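Local coordinates for putative transcriptional regulator TRANSCRIPTION REGULATOR protein (Rhizobium meliloti, PDB 5NLA), which activates transcription as an AraC-like regulator, binding c-di-GMP by a PilZ-like mechanism to control extracellular polysaccharide production, and probably recognises specific DNA sequences, at residues 61-66 against 83-88; 173-178 against 251-256; 111-116 against 246-251; 266-271 against 300-305. All coordinates share one frame; numbering follows the deposited sequence.

Contact 1: 61-66 against 83-88; sequences RSWRAH and DGFPAE
Helix 59-67 packs onto the loop entering strand 88-94 by way of Trp-63, whose indole receives Phe-85 and Ala-87 over the same face. The methyl group of Ala-87 makes a CH-pi contact with the six-membered ring: CB lies 3.6 Å from the ring centroid, 24° off the normal, and comes nearest at CE3 of Trp-63, 3.4 Å away. Phe-85 takes the pyrrole side. Its CE2 approaches CD1 of Trp-63 to 3.4 Å, and the rings meet obliquely, the centroids of the phenyl and five-membered rings 5.0 Å apart and their planes at 45°. With CG of Trp-63 anti to the backbone N (chi1 178°), the indole reaches off the helix into the loop. At its far end CZ3 of Trp-63 lies 4.0 Å from the backbone N of Glu-88, whose carboxylate turns elsewhere, to a salt bridge with Arg-52. Phe-85 is also held from the helix side, its N bonded to Gln-59 OE1 and its ring edge-to-face with Phe-60. Trp-63 also touches Gln-102 and Thr-104, an arrangement that packs a helix against a loop and strand 97-104 of the seven-stranded antiparallel sheet.

Contact 2: 173-178 against 251-256; sequences MPYELL and VMERAH
Tyr-175 spans the join between the beta domain and helix 251-261, lying across Glu-253 and His-256, three residues apart on the helix. The segment begins with Met-173, the last residue of strand 166-173. Pro-174 follows the strand, and its carbonyl accepts from Leu-177 N as the chain winds into the short, weakly bonded helix 175-178. Tyr-175, at the start of this turn, throws its ring outward, CG anti to the backbone N (chi1 -171°). Different atoms of the ring meet the two helix residues. CD2 of Tyr-175 rests 3.6 Å from CB of His-256, while CE2 of Tyr-175 comes to 3.7 Å from the backbone O of His-256. CE1 of Tyr-175 is 3.7 Å from OE1 of Glu-253, with the ring and carboxylate planes turned 41° apart and the glutamate chain bent at chi2. Trp-124 of strand 124-129 stands beside the tyrosine too, its ring meeting that of Tyr-175 and its NE1 donating to Tyr-175 O. Other polar ends find partners around the interface: OE2 of Glu-253 bonds to Ser-154 OG, and the carboxylate of Glu-176, next in line, is taken up by Arg-301 and by His-260 ND1. The imidazole of His-256 is fixed by more than the tyrosine: its ND1 is hydrogen-bonded to Asp-122 OD2, one ring face carries SD of Met-252 at 3.6 Å above the plane, and ND1 lies 3.7 Å from CB of Tyr-175.

Contact 3: 111-116 against 246-251; sequences RSQTML and QAKMGV
The curled side chain of Lys-248 lies against the amide of Gln-113. Starting from the lysine backbone, CB of Lys-248 faces NE2 of Gln-113 at a doubtfully short distance. CG of Lys-248 stays beside the same nitrogen, and CD lies 4.1 Å from NE2 of Gln-113 as the chain bends at chi2, chi3 and chi4, each close to -75°. That succession of like turns brings CE of Lys-248 back to 3.6 Å from NE2 of Gln-113 and leaves NZ of Lys-248 3.7 Å from it, two nitrogens near each other without a bond. Gln-113 approaches across the lysine chain at about a right angle, its own chain bent at chi2 (-88°). The modelled OE1 of Gln-113 is 3.5 Å from the carbonyl O of Lys-248, two acceptors that do not bond, and the amide makes no hydrogen bond to segment 246-251. One turn further along, Leu-116 comes down on Gly-250: CB of Leu-116 is 4.1 Å from CA of Gly-250, and CG2 of Val-251 meets the carbonyl O of Leu-116 at 3.6 Å. The first turn of helix 113-118 thus meets the N-terminus of helix 251-261. Ser-112 opens helix 113-118 with a weak capping box to Met-115, and Gly-250 is the N-cap of helix 251-261. Beside both, Pro-158 touches Gln-113 and Leu-116, Gly-250 bonds through its backbone to Gly-156, and Arg-111 at the end of strand 107-111 pairs with Tyr-159 of strand 159-163.

Contact 4: 266-271 against 300-305; sequences GDLTPE and RRRLLQ
A single arginine, Arg-302, makes a thin and partly buried contact between helix 294-306 and the turn that leads into helix 270-275, with Gly-266 and Leu-268 as its partners. The backbones stay well apart, CA of Gly-266 being 10.4 Å from CA of Arg-302, and the side chain bridges the gap. It does so by running extended from CG to NE (chi2 163°, chi3 173°), which carries the guanidinium out from the helix to the loop. There its NH2 touches carbon on two residues: CA of Gly-266 at 3.7 Å and CB of Leu-268, also at 3.7 Å. Both are van der Waals contacts. NE of Arg-302 is hydrogen-bonded to the backbone O of Leu-263, tying the arginine to the chain just ahead of the turn, and NH2 also has a polar partner outside the two segments. Leu-268 is the centre of an inverse gamma turn, and its side chain also reaches Ile-298. Thr-269 follows as the N-cap of helix 270-275. Further along the same interface Pro-270 rests on Val-294 and Leu-295 of helix 294-306 and on Arg-281 and Leu-284 of helix 281-288, while Gln-305 bonds to Asn-264, so the loop before helix 270-275 runs alongside helix 294-306, a helix of the helix-turn-helix domain, which probably binds DNA.

In the fold
Along the chain contact 1 closes first; contacts 2 and 3 interleave, their segments alternating, and contact 4 follows. Contact 1 lies in the beta domain, its centre about 29 Å from that of contact 2 and about 41 Å from that of contact 4, on the opposite side of the chain's centre from both. Contacts 2 and 3, with centres about 13 Å apart, share Val-251 at the start of helix 251-261 and are joined by a probable hydrogen bond from Arg-254 to Met-249. Contact 2 meets contact 4 through the salt bridge Glu-176 to Arg-301. Helix 251-261 thus joins the sheets to the helical region that probably binds DNA.

Contact 1: 61-66 against 83-88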
loop_
_atom_site.group_PDB
_atom_site.type_symbol
_atom_site.label_atom_id
_atom_site.label_comp_id
_atom_site.label_asym_id
_atom_site.label_seq_id
_atom_site.Cartn_x
_atom_site.Cartn_y
_atom_site.Cartn_z
ATOM N N ARG A 61 6.088 -3.037 -21.168
ATOM C CA ARG A 61 6.449 -1.623 -21.107
ATOM C C ARG A 61 5.271 -0.764 -20.594
ATOM O O ARG A 61 5.473 0.076 -19.723
ATOM C CB ARG A 61 6.996 -1.125 -22.457
ATOM C CG ARG A 61 8.359 -1.726 -22.819
ATOM C CD ARG A 61 9.153 -0.880 -23.810
ATOM N NE ARG A 61 8.457 -0.708 -25.087
ATOM C CZ ARG A 61 8.578 -1.491 -26.169
ATOM N NH1 ARG A 61 9.381 -2.561 -26.194
ATOM N NH2 ARG A 61 7.875 -1.202 -27.265
ATOM N N SER A 62 4.053 -0.998 -21.088
ATOM C CA SER A 62 2.867 -0.301 -20.564
ATOM C C SER A 62 2.633 -0.629 -19.095
ATOM O O SER A 62 2.505 0.258 -18.256
ATOM C CB SER A 62 1.615 -0.648 -21.363
ATOM O OG SER A 62 0.463 -0.167 -20.696
ATOM N N TRP A 63 2.583 -1.912 -18.786
ATOM C CA TRP A 63 2.434 -2.348 -17.406
ATOM C C TRP A 63 3.434 -1.686 -16.447
ATOM O O TRP A 63 3.073 -1.288 -15.332
ATOM C CB TRP A 63 2.569 -3.865 -17.330
ATOM C CG TRP A 63 2.474 -4.381 -15.961
ATOM C CD1 TRP A 63 3.501 -4.762 -15.164
ATOM C CD2 TRP A 63 1.293 -4.539 -15.203
ATOM N NE1 TRP A 63 3.027 -5.171 -13.950
ATOM C CE2 TRP A 63 1.668 -5.039 -13.952
ATOM C CE3 TRP A 63 -0.060 -4.318 -15.466
ATOM C CZ2 TRP A 63 0.752 -5.317 -12.958
ATOM C CZ3 TRP A 63 -0.989 -4.611 -14.474
ATOM C CH2 TRP A 63 -0.575 -5.100 -13.236
ATOM N N ARG A 64 4.685 -1.581 -16.874
ATOM C CA ARG A 64 5.721 -0.981 -16.038
ATOM C C ARG A 64 5.477 0.510 -15.784
ATOM O O ARG A 64 5.765 1.028 -14.688
ATOM C CB ARG A 64 7.085 -1.171 -16.678
ATOM C CG ARG A 64 8.216 -0.756 -15.766
ATOM C CD ARG A 64 9.522 -1.329 -16.231
ATOM N NE ARG A 64 9.852 -0.828 -17.550
ATOM C CZ ARG A 64 10.892 -1.243 -18.260
ATOM N NH1 ARG A 64 11.721 -2.164 -17.759
ATOM N NH2 ARG A 64 11.106 -0.729 -19.471
ATOM N N ALA A 65 4.960 1.185 -16.807
ATOM C CA ALA A 65 4.599 2.585 -16.700
ATOM C C ALA A 65 3.510 2.770 -15.660
ATOM O O ALA A 65 3.642 3.626 -14.792
ATOM C CB ALA A 65 4.157 3.141 -18.048
ATOM N N HIS A 66 2.460 1.950 -15.734
ATOM C CA HIS A 66 1.322 2.053 -14.809
ATOM C C HIS A 66 1.712 1.771 -13.356
ATOM O O HIS A 66 1.126 2.328 -12.438
ATOM C CB HIS A 66 0.172 1.115 -15.219
ATOM C CG HIS A 66 -0.469 1.461 -16.530
ATOM N ND1 HIS A 66 -0.578 2.757 -16.994
ATOM C CD2 HIS A 66 -1.052 0.677 -17.471
ATOM C CE1 HIS A 66 -1.186 2.755 -18.167
ATOM N NE2 HIS A 66 -1.489 1.506 -18.476
ATOM N N ASP A 83 7.141 -11.950 -26.376
ATOM C CA ASP A 83 6.153 -12.885 -25.825
ATOM C C ASP A 83 4.828 -12.221 -25.411
ATOM O O ASP A 83 3.784 -12.845 -25.476
ATOM C CB ASP A 83 6.740 -13.653 -24.604
ATOM C CG ASP A 83 7.979 -14.508 -24.954
ATOM O OD1 ASP A 83 8.094 -14.987 -26.111
ATOM O OD2 ASP A 83 8.835 -14.709 -24.058
ATOM N N GLY A 84 4.875 -10.969 -24.979
ATOM C CA GLY A 84 3.705 -10.300 -24.438
ATOM C C GLY A 84 3.711 -10.373 -22.926
ATOM O O GLY A 84 4.574 -11.014 -22.317
ATOM N N PHE A 85 2.745 -9.701 -22.314
ATOM C CA PHE A 85 2.678 -9.602 -20.874
ATOM C C PHE A 85 1.237 -9.278 -20.445
ATOM O O PHE A 85 0.936 -8.140 -20.063
ATOM C CB PHE A 85 3.663 -8.542 -20.392
ATOM C CG PHE A 85 3.908 -8.572 -18.917
ATOM C CD1 PHE A 85 4.894 -9.394 -18.390
ATOM C CD2 PHE A 85 3.175 -7.754 -18.052
ATOM C CE1 PHE A 85 5.130 -9.431 -17.026
ATOM C CE2 PHE A 85 3.410 -7.781 -16.676
ATOM C CZ PHE A 85 4.380 -8.628 -16.160
ATOM N N PRO A 86 0.342 -10.284 -20.499
ATOM C CA PRO A 86 -1.078 -10.070 -20.227
ATOM C C PRO A 86 -1.357 -9.809 -18.744
ATOM O O PRO A 86 -1.213 -10.713 -17.925
ATOM C CB PRO A 86 -1.715 -11.380 -20.668
ATOM C CG PRO A 86 -0.660 -12.407 -20.447
ATOM C CD PRO A 86 0.670 -11.719 -20.591
ATOM N N ALA A 87 -1.762 -8.583 -18.423
ATOM C CA ALA A 87 -1.955 -8.157 -17.043
ATOM C C ALA A 87 -3.194 -7.275 -16.896
ATOM O O ALA A 87 -3.624 -6.625 -17.845
ATOM C CB ALA A 87 -0.718 -7.445 -16.518
ATOM N N GLU A 88 -3.758 -7.296 -15.689
ATOM C CA GLU A 88 -4.989 -6.603 -15.364
ATOM C C GLU A 88 -4.909 -6.073 -13.949
ATOM O O GLU A 88 -4.517 -6.801 -13.033
ATOM C CB GLU A 88 -6.179 -7.550 -15.448
ATOM C CG GLU A 88 -7.133 -7.296 -16.596
ATOM C CD GLU A 88 -8.481 -7.956 -16.365
ATOM O OE1 GLU A 88 -8.518 -9.073 -15.786
ATOM O OE2 GLU A 88 -9.507 -7.347 -16.745
#

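Contact 2: 173-178 against 251-256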
loop_
_atom_site.group_PDB
_atom_site.type_symbol
_atom_site.label_atom_id
_atom_site.label_comp_id
_atom_site.label_asym_id
_atom_site.label_seq_id
_atom_site.Cartn_x
_atom_site.Cartn_y
_atom_site.Cartn_z
ATOM N N MET A 173 -4.211 0.795 2.446
ATOM C CA MET A 173 -4.862 1.539 3.526
ATOM C C MET A 173 -3.995 2.774 3.839
ATOM O O MET A 173 -2.787 2.627 4.071
ATOM C CB MET A 173 -4.998 0.641 4.770
ATOM C CG MET A 173 -6.071 -0.455 4.657
ATOM S SD MET A 173 -5.919 -1.865 5.780
ATOM C CE MET A 173 -4.377 -2.489 5.160
ATOM N N PRO A 174 -4.589 3.992 3.832
ATOM C CA PRO A 174 -3.785 5.193 4.099
ATOM C C PRO A 174 -3.212 5.204 5.513
ATOM O O PRO A 174 -3.873 4.721 6.430
ATOM C CB PRO A 174 -4.779 6.343 3.930
ATOM C CG PRO A 174 -5.981 5.766 3.283
ATOM C CD PRO A 174 -6.011 4.322 3.626
ATOM N N TYR A 175 -2.008 5.767 5.678
ATOM C CA TYR A 175 -1.256 5.686 6.944
ATOM C C TYR A 175 -2.127 5.763 8.188
ATOM O O TYR A 175 -1.981 4.968 9.113
ATOM C CB TYR A 175 -0.202 6.801 7.066
ATOM C CG TYR A 175 0.706 6.566 8.254
ATOM C CD1 TYR A 175 1.669 5.572 8.206
ATOM C CD2 TYR A 175 0.569 7.288 9.432
ATOM C CE1 TYR A 175 2.488 5.306 9.280
ATOM C CE2 TYR A 175 1.390 7.023 10.520
ATOM C CZ TYR A 175 2.350 6.021 10.431
ATOM O OH TYR A 175 3.195 5.712 11.473
ATOM N N GLU A 176 -3.021 6.738 8.189
ATOM C CA GLU A 176 -3.789 7.084 9.364
ATOM C C GLU A 176 -4.797 6.020 9.787
ATOM O O GLU A 176 -5.088 5.894 10.976
ATOM C CB GLU A 176 -4.490 8.410 9.118
ATOM C CG GLU A 176 -5.173 8.985 10.339
ATOM C CD GLU A 176 -4.245 9.282 11.517
ATOM O OE1 GLU A 176 -3.054 9.617 11.294
ATOM O OE2 GLU A 176 -4.726 9.192 12.672
ATOM N N LEU A 177 -5.308 5.252 8.830
ATOM C CA LEU A 177 -6.243 4.158 9.126
ATOM C C LEU A 177 -5.738 3.252 10.252
ATOM O O LEU A 177 -6.496 2.889 11.155
ATOM C CB LEU A 177 -6.519 3.316 7.868
ATOM C CG LEU A 177 -7.980 2.964 7.586
ATOM C CD1 LEU A 177 -8.592 2.186 8.739
ATOM C CD2 LEU A 177 -8.803 4.218 7.290
ATOM N N LEU A 178 -4.452 2.920 10.193
ATOM C CA LEU A 178 -3.824 1.994 11.127
ATOM C C LEU A 178 -2.738 2.632 12.008
ATOM O O LEU A 178 -2.054 1.921 12.743
ATOM C CB LEU A 178 -3.223 0.815 10.346
ATOM C CG LEU A 178 -4.160 0.001 9.441
ATOM C CD1 LEU A 178 -3.403 -0.828 8.407
ATOM C CD2 LEU A 178 -5.044 -0.900 10.288
ATOM N N VAL A 251 10.650 9.141 3.619
ATOM C CA VAL A 251 10.210 10.423 4.140
ATOM C C VAL A 251 8.732 10.472 4.493
ATOM O O VAL A 251 8.404 10.860 5.609
ATOM C CB VAL A 251 10.586 11.659 3.261
ATOM C CG1 VAL A 251 12.054 12.003 3.426
ATOM C CG2 VAL A 251 10.206 11.507 1.794
ATOM N N MET A 252 7.851 10.082 3.580
ATOM C CA MET A 252 6.410 10.301 3.780
ATOM C C MET A 252 5.858 9.511 4.947
ATOM O O MET A 252 5.017 10.012 5.686
ATOM C CB MET A 252 5.594 9.973 2.524
ATOM C CG MET A 252 4.125 10.395 2.581
ATOM S SD MET A 252 3.784 12.116 3.034
ATOM C CE MET A 252 2.784 12.498 1.604
ATOM N N GLU A 253 6.333 8.286 5.115
ATOM C CA GLU A 253 5.948 7.470 6.263
ATOM C C GLU A 253 6.449 8.138 7.557
ATOM O O GLU A 253 5.724 8.191 8.550
ATOM C CB GLU A 253 6.475 6.028 6.109
ATOM C CG GLU A 253 5.525 4.913 6.557
ATOM C CD GLU A 253 5.927 4.266 7.855
ATOM O OE1 GLU A 253 6.179 5.029 8.817
ATOM O OE2 GLU A 253 5.985 3.012 7.911
ATOM N N ARG A 254 7.668 8.675 7.525
ATOM C CA ARG A 254 8.217 9.389 8.683
ATOM C C ARG A 254 7.466 10.679 8.997
ATOM O O ARG A 254 7.258 10.989 10.165
ATOM C CB ARG A 254 9.724 9.638 8.530
ATOM C CG ARG A 254 10.542 8.397 8.859
ATOM C CD ARG A 254 12.034 8.635 8.807
ATOM N NE ARG A 254 12.447 8.959 7.441
ATOM C CZ ARG A 254 13.155 10.029 7.061
ATOM N NH1 ARG A 254 13.604 10.931 7.942
ATOM N NH2 ARG A 254 13.437 10.189 5.769
ATOM N N ALA A 255 7.042 11.395 7.955
ATOM C CA ALA A 255 6.232 12.611 8.091
ATOM C C ALA A 255 4.826 12.327 8.623
ATOM O O ALA A 255 4.368 12.985 9.563
ATOM C CB ALA A 255 6.130 13.326 6.757
ATOM N N HIS A 256 4.141 11.356 8.017
ATOM C CA HIS A 256 2.803 10.969 8.480
ATOM C C HIS A 256 2.793 10.478 9.938
ATOM O O HIS A 256 1.814 10.722 10.668
ATOM C CB HIS A 256 2.166 9.916 7.561
ATOM C CG HIS A 256 1.531 10.482 6.328
ATOM N ND1 HIS A 256 1.259 9.714 5.220
ATOM C CD2 HIS A 256 1.116 11.733 6.023
ATOM C CE1 HIS A 256 0.695 10.458 4.290
ATOM N NE2 HIS A 256 0.596 11.689 4.752
#

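Contact 3: 111-116 against 246-251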
loop_
_atom_site.group_PDB
_atom_site.type_symbol
_atom_site.label_atom_id
_atom_site.label_comp_id
_atom_site.label_asym_id
_atom_site.label_seq_id
_atom_site.Cartn_x
_atom_site.Cartn_y
_atom_site.Cartn_z
ATOM N N ARG A 111 10.747 -1.767 -4.814
ATOM C CA ARG A 111 10.466 -0.425 -4.303
ATOM C C ARG A 111 11.708 -0.044 -3.528
ATOM O O ARG A 111 12.000 -0.651 -2.502
ATOM C CB ARG A 111 9.245 -0.441 -3.406
ATOM C CG ARG A 111 8.829 0.923 -2.905
ATOM C CD ARG A 111 7.420 0.896 -2.351
ATOM N NE ARG A 111 7.019 2.203 -1.847
ATOM C CZ ARG A 111 6.642 3.232 -2.596
ATOM N NH1 ARG A 111 6.628 3.177 -3.921
ATOM N NH2 ARG A 111 6.289 4.359 -1.995
ATOM N N SER A 112 12.461 0.931 -4.044
ATOM C CA SER A 112 13.797 1.250 -3.513
ATOM C C SER A 112 13.886 2.517 -2.631
ATOM O O SER A 112 12.966 3.336 -2.576
ATOM C CB SER A 112 14.763 1.389 -4.683
ATOM O OG SER A 112 14.419 2.522 -5.446
ATOM N N GLN A 113 15.035 2.673 -1.981
ATOM C CA GLN A 113 15.350 3.881 -1.206
ATOM C C GLN A 113 15.186 5.145 -2.056
ATOM O O GLN A 113 14.509 6.079 -1.648
ATOM C CB GLN A 113 16.771 3.818 -0.627
ATOM C CG GLN A 113 17.046 2.632 0.302
ATOM C CD GLN A 113 16.716 2.880 1.772
ATOM O OE1 GLN A 113 15.736 3.566 2.122
ATOM N NE2 GLN A 113 17.542 2.303 2.651
ATOM N N THR A 114 15.762 5.132 -3.254
ATOM C CA THR A 114 15.691 6.260 -4.189
ATOM C C THR A 114 14.255 6.663 -4.495
ATOM O O THR A 114 13.915 7.851 -4.521
ATOM C CB THR A 114 16.392 5.933 -5.535
ATOM O OG1 THR A 114 17.704 5.425 -5.288
ATOM C CG2 THR A 114 16.510 7.183 -6.420
ATOM N N MET A 115 13.426 5.665 -4.746
ATOM C CA MET A 115 12.025 5.889 -5.000
ATOM C C MET A 115 11.370 6.501 -3.762
ATOM O O MET A 115 10.585 7.431 -3.883
ATOM C CB MET A 115 11.334 4.571 -5.410
ATOM C CG MET A 115 11.802 4.005 -6.769
ATOM S SD MET A 115 11.176 2.355 -7.116
ATOM C CE MET A 115 9.460 2.803 -7.179
ATOM N N LEU A 116 11.738 6.004 -2.583
ATOM C CA LEU A 116 11.169 6.450 -1.295
ATOM C C LEU A 116 11.503 7.887 -0.821
ATOM O O LEU A 116 10.748 8.479 -0.017
ATOM C CB LEU A 116 11.559 5.458 -0.194
ATOM C CG LEU A 116 10.746 4.165 -0.237
ATOM C CD1 LEU A 116 11.333 3.129 0.723
ATOM C CD2 LEU A 116 9.266 4.424 0.051
ATOM N N GLN A 246 16.855 -2.978 10.964
ATOM C CA GLN A 246 17.638 -1.915 10.294
ATOM C C GLN A 246 16.792 -0.657 10.126
ATOM O O GLN A 246 17.218 0.439 10.509
ATOM C CB GLN A 246 18.133 -2.380 8.914
ATOM C CG GLN A 246 19.045 -1.410 8.158
ATOM C CD GLN A 246 18.975 -1.578 6.640
ATOM O OE1 GLN A 246 18.990 -0.595 5.898
ATOM N NE2 GLN A 246 18.890 -2.825 6.176
ATOM N N ALA A 247 15.602 -0.836 9.551
ATOM C CA ALA A 247 14.576 0.208 9.449
ATOM C C ALA A 247 15.035 1.519 8.770
ATOM O O ALA A 247 15.348 2.503 9.447
ATOM C CB ALA A 247 13.967 0.491 10.825
ATOM N N LYS A 248 15.061 1.509 7.434
ATOM C CA LYS A 248 15.309 2.710 6.624
ATOM C C LYS A 248 13.995 3.215 6.021
ATOM O O LYS A 248 13.681 2.983 4.851
ATOM C CB LYS A 248 16.344 2.423 5.534
ATOM C CG LYS A 248 17.784 2.367 6.035
ATOM C CD LYS A 248 18.349 3.742 6.414
ATOM C CE LYS A 248 18.758 4.575 5.202
ATOM N NZ LYS A 248 20.058 4.140 4.615
ATOM N N MET A 249 13.239 3.915 6.855
ATOM C CA MET A 249 11.898 4.402 6.520
ATOM C C MET A 249 11.955 5.606 5.562
ATOM O O MET A 249 12.808 6.499 5.705
ATOM C CB MET A 249 11.153 4.771 7.827
ATOM C CG MET A 249 9.654 4.989 7.693
ATOM S SD MET A 249 8.795 5.394 9.226
ATOM C CE MET A 249 9.121 3.889 10.119
ATOM N N GLY A 250 11.040 5.622 4.593
ATOM C CA GLY A 250 10.932 6.723 3.622
ATOM C C GLY A 250 10.355 7.998 4.240
ATOM O O GLY A 250 9.655 7.944 5.259
ATOM N N VAL A 251 10.650 9.141 3.619
ATOM C CA VAL A 251 10.210 10.423 4.140
ATOM C C VAL A 251 8.732 10.472 4.493
ATOM O O VAL A 251 8.404 10.860 5.609
ATOM C CB VAL A 251 10.586 11.659 3.261
ATOM C CG1 VAL A 251 12.054 12.003 3.426
ATOM C CG2 VAL A 251 10.206 11.507 1.794
#

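Contact 4: 266-271 against 300-305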
loop_
_atom_site.group_PDB
_atom_site.type_symbol
_atom_site.label_atom_id
_atom_site.label_comp_id
_atom_site.label_asym_id
_atom_site.label_seq_id
_atom_site.Cartn_x
_atom_site.Cartn_y
_atom_site.Cartn_z
ATOM N N GLY A 266 0.418 21.999 19.645
ATOM C CA GLY A 266 0.016 23.230 18.939
ATOM C C GLY A 266 1.125 24.005 18.233
ATOM O O GLY A 266 0.840 24.871 17.399
ATOM N N ASP A 267 2.379 23.707 18.584
ATOM C CA ASP A 267 3.565 24.141 17.816
ATOM C C ASP A 267 3.938 23.198 16.636
ATOM O O ASP A 267 5.066 23.235 16.131
ATOM C CB ASP A 267 4.770 24.334 18.762
ATOM C CG ASP A 267 5.176 23.049 19.487
ATOM O OD1 ASP A 267 5.440 22.018 18.819
ATOM O OD2 ASP A 267 5.209 23.067 20.734
ATOM N N LEU A 268 3.005 22.355 16.199
ATOM C CA LEU A 268 3.214 21.566 14.997
ATOM C C LEU A 268 3.082 22.481 13.782
ATOM O O LEU A 268 1.995 22.646 13.222
ATOM C CB LEU A 268 2.218 20.403 14.928
ATOM C CG LEU A 268 2.395 19.429 13.766
ATOM C CD1 LEU A 268 3.641 18.579 13.983
ATOM C CD2 LEU A 268 1.149 18.566 13.613
ATOM N N THR A 269 4.197 23.112 13.430
ATOM C CA THR A 269 4.338 23.879 12.193
ATOM C C THR A 269 5.010 23.033 11.101
ATOM O O THR A 269 5.486 21.933 11.374
ATOM C CB THR A 269 5.190 25.135 12.445
ATOM O OG1 THR A 269 6.482 24.744 12.924
ATOM C CG2 THR A 269 4.520 26.033 13.473
ATOM N N PRO A 270 5.043 23.535 9.852
ATOM C CA PRO A 270 5.852 22.869 8.826
ATOM C C PRO A 270 7.359 22.898 9.103
ATOM O O PRO A 270 8.065 21.983 8.688
ATOM C CB PRO A 270 5.536 23.663 7.555
ATOM C CG PRO A 270 4.218 24.292 7.809
ATOM C CD PRO A 270 4.189 24.589 9.273
ATOM N N GLU A 271 7.836 23.927 9.800
ATOM C CA GLU A 271 9.268 24.094 10.080
ATOM C C GLU A 271 9.799 22.995 10.999
ATOM O O GLU A 271 10.875 22.432 10.763
ATOM C CB GLU A 271 9.553 25.468 10.716
ATOM C CG GLU A 271 9.233 26.674 9.834
ATOM C CD GLU A 271 7.871 27.299 10.119
ATOM O OE1 GLU A 271 6.852 26.776 9.607
ATOM O OE2 GLU A 271 7.823 28.320 10.849
ATOM N N ARG A 300 -7.206 19.071 8.414
ATOM C CA ARG A 300 -8.105 17.926 8.197
ATOM C C ARG A 300 -7.932 16.847 9.265
ATOM O O ARG A 300 -8.913 16.269 9.721
ATOM C CB ARG A 300 -7.902 17.302 6.811
ATOM C CG ARG A 300 -8.842 16.133 6.521
ATOM C CD ARG A 300 -9.174 16.006 5.039
ATOM N NE ARG A 300 -10.149 14.939 4.778
ATOM C CZ ARG A 300 -11.483 15.057 4.799
ATOM N NH1 ARG A 300 -12.093 16.216 5.074
ATOM N NH2 ARG A 300 -12.229 13.988 4.534
ATOM N N ARG A 301 -6.684 16.581 9.645
ATOM C CA ARG A 301 -6.381 15.611 10.701
ATOM C C ARG A 301 -6.947 16.063 12.045
ATOM O O ARG A 301 -7.682 15.313 12.700
ATOM C CB ARG A 301 -4.868 15.378 10.817
ATOM C CG ARG A 301 -4.315 14.321 9.861
ATOM C CD ARG A 301 -4.627 12.907 10.331
ATOM N NE ARG A 301 -5.858 12.375 9.731
ATOM C CZ ARG A 301 -6.808 11.669 10.366
ATOM N NH1 ARG A 301 -6.729 11.369 11.669
ATOM N NH2 ARG A 301 -7.859 11.228 9.675
ATOM N N ARG A 302 -6.603 17.288 12.437
ATOM C CA ARG A 302 -7.143 17.906 13.656
ATOM C C ARG A 302 -8.672 17.976 13.652
ATOM O O ARG A 302 -9.304 17.846 14.712
ATOM C CB ARG A 302 -6.554 19.314 13.870
ATOM C CG ARG A 302 -5.184 19.308 14.531
ATOM C CD ARG A 302 -4.454 20.627 14.358
ATOM N NE ARG A 302 -3.211 20.682 15.133
ATOM C CZ ARG A 302 -2.286 21.644 15.042
ATOM N NH1 ARG A 302 -2.428 22.666 14.195
ATOM N NH2 ARG A 302 -1.195 21.580 15.806
ATOM N N LEU A 303 -9.254 18.184 12.469
ATOM C CA LEU A 303 -10.706 18.214 12.322
ATOM C C LEU A 303 -11.287 16.853 12.679
ATOM O O LEU A 303 -12.248 16.782 13.446
ATOM C CB LEU A 303 -11.128 18.638 10.906
ATOM C CG LEU A 303 -12.606 19.026 10.705
ATOM C CD1 LEU A 303 -12.746 20.217 9.758
ATOM C CD2 LEU A 303 -13.460 17.849 10.226
ATOM N N LEU A 304 -10.567 15.812 12.313
ATOM C CA LEU A 304 -11.003 14.477 12.628
ATOM C C LEU A 304 -10.685 14.058 14.047
ATOM O O LEU A 304 -11.380 13.233 14.604
ATOM C CB LEU A 304 -10.460 13.494 11.614
ATOM C CG LEU A 304 -11.392 13.646 10.425
ATOM C CD1 LEU A 304 -11.059 12.725 9.270
ATOM C CD2 LEU A 304 -12.809 13.426 10.906
ATOM N N GLN A 305 -9.649 14.603 14.654
ATOM C CA GLN A 305 -9.386 14.197 16.016
ATOM C C GLN A 305 -10.561 14.664 16.835
ATOM O O GLN A 305 -11.059 13.958 17.695
ATOM C CB GLN A 305 -8.107 14.810 16.565
ATOM C CG GLN A 305 -7.583 14.085 17.795
ATOM C CD GLN A 305 -6.340 14.718 18.382
ATOM O OE1 GLN A 305 -6.171 15.933 18.355
ATOM N NE2 GLN A 305 -5.464 13.892 18.928
#